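Local atomic coordinates of membrane-bound lytic murein transglycosylase A (Burkholderia pseudomallei, PDB entry 6QK4), a protein that probably cleaves the beta-1,4 linkage between N-acetylmuramic acid and N-acetylglucosamine in peptidoglycan, with a 1,6-anhydro bond formed in the N-acetylmuramic acid. Residues S172-L177 against D257-A262; T310-K313 against A318-F321. One frame throughout, in Å; residues are numbered along the deposited sequence.

Contact 1 of 2, residues S172-L177 against D257-A262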
loop_
_atom_site.group_PDB
_atom_site.type_symbol
_atom_site.label_atom_id
_atom_site.label_comp_id
_atom_site.label_asym_id
_atom_site.label_seq_id
_atom_site.Cartn_x
_atom_site.Cartn_y
_atom_site.Cartn_z
ATOM N N SER A 172 0.025 -11.374 -0.800
ATOM C CA SER A 172 0.470 -11.184 -2.164
ATOM C C SER A 172 1.660 -10.233 -2.189
ATOM O O SER A 172 1.867 -9.443 -1.259
ATOM C CB SER A 172 -0.682 -10.653 -3.026
ATOM O OG SER A 172 -1.037 -9.337 -2.627
ATOM N N GLY A 173 2.441 -10.306 -3.265
ATOM C CA GLY A 173 3.585 -9.406 -3.381
ATOM C C GLY A 173 4.451 -9.817 -4.549
ATOM O O GLY A 173 4.016 -10.571 -5.424
ATOM N N ARG A 174 5.670 -9.313 -4.570
ATOM C CA ARG A 174 6.535 -9.572 -5.708
ATOM C C ARG A 174 7.889 -10.077 -5.217
ATOM O O ARG A 174 8.377 -9.679 -4.158
ATOM C CB ARG A 174 6.679 -8.310 -6.578
ATOM C CG ARG A 174 8.066 -7.821 -6.757
ATOM C CD ARG A 174 8.087 -6.404 -7.290
ATOM N NE ARG A 174 6.779 -5.858 -7.620
ATOM C CZ ARG A 174 6.631 -4.811 -8.427
ATOM N NH1 ARG A 174 7.711 -4.237 -8.952
ATOM N NH2 ARG A 174 5.423 -4.331 -8.703
ATOM N N VAL A 175 8.478 -10.994 -5.976
ATOM C CA VAL A 175 9.764 -11.587 -5.617
ATOM C C VAL A 175 10.764 -11.257 -6.728
ATOM O O VAL A 175 10.574 -11.664 -7.881
ATOM C CB VAL A 175 9.649 -13.108 -5.422
ATOM C CG1 VAL A 175 11.006 -13.667 -4.959
ATOM C CG2 VAL A 175 8.573 -13.413 -4.366
ATOM N N VAL A 176 11.792 -10.490 -6.388
ATOM C CA VAL A 176 12.863 -10.196 -7.332
ATOM C C VAL A 176 13.790 -11.402 -7.334
ATOM O O VAL A 176 14.368 -11.728 -6.297
ATOM C CB VAL A 176 13.616 -8.926 -6.929
ATOM C CG1 VAL A 176 14.810 -8.735 -7.831
ATOM C CG2 VAL A 176 12.672 -7.729 -6.995
ATOM N N LEU A 177 13.889 -12.091 -8.479
ATOM C CA LEU A 177 14.657 -13.339 -8.550
ATOM C C LEU A 177 16.088 -13.094 -9.010
ATOM O O LEU A 177 16.371 -12.131 -9.730
ATOM C CB LEU A 177 14.019 -14.344 -9.502
ATOM C CG LEU A 177 12.602 -14.803 -9.165
ATOM C CD1 LEU A 177 12.007 -15.588 -10.332
ATOM C CD2 LEU A 177 12.605 -15.640 -7.902
ATOM N N ASP A 257 7.932 -1.539 -12.573
ATOM C CA ASP A 257 7.288 -0.482 -11.786
ATOM C C ASP A 257 6.410 -1.116 -10.694
ATOM O O ASP A 257 6.339 -2.342 -10.568
ATOM C CB ASP A 257 6.463 0.439 -12.700
ATOM C CG ASP A 257 7.164 0.753 -14.035
ATOM O OD1 ASP A 257 8.377 1.080 -14.036
ATOM O OD2 ASP A 257 6.495 0.668 -15.088
ATOM N N GLY A 258 5.718 -0.268 -9.909
ATOM C CA GLY A 258 4.817 -0.720 -8.855
ATOM C C GLY A 258 3.706 -1.654 -9.330
ATOM O O GLY A 258 3.560 -1.898 -10.521
ATOM N N PRO A 259 2.894 -2.178 -8.410
ATOM C CA PRO A 259 1.818 -3.103 -8.817
ATOM C C PRO A 259 0.786 -2.384 -9.657
ATOM O O PRO A 259 0.620 -1.165 -9.544
ATOM C CB PRO A 259 1.212 -3.559 -7.481
ATOM C CG PRO A 259 1.491 -2.435 -6.563
ATOM C CD PRO A 259 2.798 -1.820 -6.989
ATOM N N VAL A 260 0.054 -3.143 -10.480
ATOM C CA VAL A 260 -1.072 -2.568 -11.224
ATOM C C VAL A 260 -2.298 -2.608 -10.339
ATOM O O VAL A 260 -2.606 -3.652 -9.741
ATOM C CB VAL A 260 -1.335 -3.338 -12.534
ATOM C CG1 VAL A 260 -2.609 -2.848 -13.207
ATOM C CG2 VAL A 260 -0.195 -3.129 -13.494
ATOM N N GLY A 261 -3.003 -1.493 -10.263
ATOM C CA GLY A 261 -4.197 -1.369 -9.460
ATOM C C GLY A 261 -5.458 -1.462 -10.296
ATOM O O GLY A 261 -5.438 -1.843 -11.475
ATOM N N ALA A 262 -6.574 -1.047 -9.691
ATOM C CA ALA A 262 -7.884 -1.265 -10.315
ATOM C C ALA A 262 -8.092 -0.371 -11.538
ATOM O O ALA A 262 -8.920 -0.671 -12.422
ATOM C CB ALA A 262 -8.993 -0.994 -9.292
#
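Arg-174 reaches from strand 173-177 to the backbone of Asp-257, and both terminal nitrogens of its guanidinium close on the same carbonyl oxygen. NH1 lies 2.8 Å and NH2 2.9 Å from Asp-257 O, so one acceptor fills the fork between them; CZ comes within 3.3 Å of that oxygen. The approach is end-on, with the oxygen almost in the guanidinium plane. Sharing one acceptor makes both bonds bent, the NH1 bond measuring 145° at its hydrogen. They also use the carbonyl differently: NH2 sits in its plane on a lone pair, whereas NH1 stands 46° above it.

The arginine chain is extended at chi2 but folds back at chi3 (-5°), where CB and NE are eclipsed, and chi1 too falls away from a staggered position. This shape is strained as modelled, and it delivers the guanidinium edge to the loop. Beyond the shared oxygen, NH2 meets Gly-258 C at 3.2 Å, and Pro-259 CD lies 4.0 Å from NH2. The CB of Asp-257 points away, and its side chain comes no closer than 6.1 Å to 172-177.

The arginine side chain also touches Leu-110, Val-182 and Leu-324, while Pro-259 packs on Phe-321 and Leu-324. The contact thus joins a strand of the MltA-specific insert region to the loop leading into strand 272-274. Chemically it is a charged donor pair on a neutral backbone carbonyl, not a salt bridge; the poor order of Asp-257 suggests that this loop end remains mobile despite the two bonds.

Contact 2 of 2, residues T310-K313 against A318-F321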
loop_
_atom_site.group_PDB
_atom_site.type_symbol
_atom_site.label_atom_id
_atom_site.label_comp_id
_atom_site.label_asym_id
_atom_site.label_seq_id
_atom_site.Cartn_x
_atom_site.Cartn_y
_atom_site.Cartn_z
ATOM N N THR A 310 -11.092 -3.909 -0.516
ATOM C CA THR A 310 -12.297 -4.423 0.115
ATOM C C THR A 310 -12.570 -3.755 1.464
ATOM O O THR A 310 -13.736 -3.628 1.850
ATOM C CB THR A 310 -12.181 -5.943 0.264
ATOM O OG1 THR A 310 -11.037 -6.206 1.062
ATOM C CG2 THR A 310 -11.936 -6.572 -1.047
ATOM N N ALA A 311 -11.546 -3.215 2.140
ATOM C CA ALA A 311 -11.776 -2.517 3.387
ATOM C C ALA A 311 -12.049 -1.021 3.221
ATOM O O ALA A 311 -12.337 -0.349 4.225
ATOM C CB ALA A 311 -10.563 -2.684 4.278
ATOM N N ILE A 312 -11.954 -0.474 2.010
ATOM C CA ILE A 312 -11.951 0.994 1.799
ATOM C C ILE A 312 -13.350 1.387 1.364
ATOM O O ILE A 312 -13.701 1.338 0.175
ATOM C CB ILE A 312 -10.906 1.427 0.777
ATOM C CG1 ILE A 312 -9.564 0.823 1.128
ATOM C CG2 ILE A 312 -10.825 2.989 0.630
ATOM C CD1 ILE A 312 -9.113 1.111 2.612
ATOM N N LYS A 313 -14.174 1.715 2.347
ATOM C CA LYS A 313 -15.578 2.028 2.096
ATOM C C LYS A 313 -15.916 3.346 2.795
ATOM O O LYS A 313 -15.511 3.557 3.934
ATOM C CB LYS A 313 -16.471 0.891 2.594
ATOM C CG LYS A 313 -16.293 -0.430 1.754
ATOM C CD LYS A 313 -16.859 -0.261 0.328
ATOM C CE LYS A 313 -16.806 -1.568 -0.480
ATOM N NZ LYS A 313 -15.389 -1.990 -0.672
ATOM N N ALA A 318 -9.437 6.902 2.489
ATOM C CA ALA A 318 -8.426 6.531 1.510
ATOM C C ALA A 318 -7.464 5.505 2.107
ATOM O O ALA A 318 -7.158 5.544 3.323
ATOM C CB ALA A 318 -7.680 7.780 1.034
ATOM N N ASP A 319 -6.926 4.637 1.226
ATOM C CA ASP A 319 -5.737 3.834 1.549
ATOM C C ASP A 319 -4.536 4.437 0.802
ATOM O O ASP A 319 -4.526 4.472 -0.434
ATOM C CB ASP A 319 -5.943 2.371 1.121
ATOM C CG ASP A 319 -5.511 1.358 2.172
ATOM O OD1 ASP A 319 -5.089 1.677 3.296
ATOM O OD2 ASP A 319 -5.567 0.138 1.867
ATOM N N TYR A 320 -3.548 4.935 1.537
ATOM C CA TYR A 320 -2.396 5.622 0.933
ATOM C C TYR A 320 -1.334 4.594 0.518
ATOM O O TYR A 320 -0.862 3.822 1.371
ATOM C CB TYR A 320 -1.845 6.577 1.998
ATOM C CG TYR A 320 -0.763 7.529 1.611
ATOM C CD1 TYR A 320 -1.065 8.680 0.889
ATOM C CD2 TYR A 320 0.524 7.313 1.965
ATOM C CE1 TYR A 320 -0.058 9.578 0.546
ATOM C CE2 TYR A 320 1.542 8.220 1.684
ATOM C CZ TYR A 320 1.240 9.347 0.957
ATOM O OH TYR A 320 2.249 10.226 0.641
ATOM N N PHE A 321 -0.953 4.583 -0.764
ATOM C CA PHE A 321 0.039 3.604 -1.222
ATOM C C PHE A 321 1.428 4.103 -0.882
ATOM O O PHE A 321 1.915 5.057 -1.495
ATOM C CB PHE A 321 -0.105 3.331 -2.722
ATOM C CG PHE A 321 0.890 2.353 -3.234
ATOM C CD1 PHE A 321 0.899 1.054 -2.761
ATOM C CD2 PHE A 321 1.817 2.726 -4.192
ATOM C CE1 PHE A 321 1.831 0.132 -3.254
ATOM C CE2 PHE A 321 2.734 1.843 -4.693
ATOM C CZ PHE A 321 2.724 0.502 -4.250
#
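The 3D domain, of the double-psi beta-barrel clan, supplies both sides of this contact: the loop 310-313 turns back over the start of strand 317-324, the very strand it leads into. The domain is named for three conserved aspartates, of which Asp-319 is probably one. Strand 317-324 runs parallel to 101-114 on one side and antiparallel to 272-274 on the other, as the backbone bonds of Ala-318 with Thr-104 and of Asp-319 with Ala-274 attest. The nearest alpha carbons across the contact are those of Ile-312 and Ala-318, 6.6 Å apart, and the two segments share no backbone hydrogen bond, so the joining is done by side chains.

Ile-312 is the residue that reaches over. Its CG1 branch stands beside the backbone N, opposite the carbonyl carbon (chi1 -50°), and puts CD1 against Asp-319; CG2 takes the other direction and meets Ala-318 CA at 4.4 Å. The CB of Ala-318 points away, so this residue offers backbone rather than methyl. The isoleucine and aspartate side chains cross at about a right angle, and CG1 of Ile-312 adds a contact of 3.9 Å to Asp-319 CB.

The carboxylate plane of Asp-319 nearly contains the CA-CB bond (chi2 3°), with OD1 eclipsing CA. Its OD1 is hydrogen-bonded to Thr-104 OG1, which should restrict rotation of the group, and Ile-312 also packs on Thr-104, so this residue of strand 101-114 touches both partners. The aspartate therefore has a polar contact at one oxygen and a hydrocarbon cover on one face. That cover is a single methyl: CD1 of Ile-312 sits above the flat of the carboxylate, 3.6 Å from Asp-319 CG, 3.8 Å from its OD2 and 4.1 Å from its OD1.

Overall arrangement
Contact 1 closes along the chain before contact 2 opens, and their centres lie 18 Å apart. Strand 101-114 connects them, pairing in parallel with both: its first half lies beside strand 317-324 of contact 2 and its later half beside strand 173-177 of contact 1, so it passes from the barrel side to the strand carrying Arg-174. A direct junction also exists, because Pro-259 CD packs on Phe-321 CZ at 3.6 Å. The loop 257-262 therefore bridges the two, gripped by a polar side chain from the insert region and resting on the barrel strand. Contact 2 is internal to the 3D domain, whereas contact 1 ties the loop between strands 240-244 and 272-274 to strand 173-177.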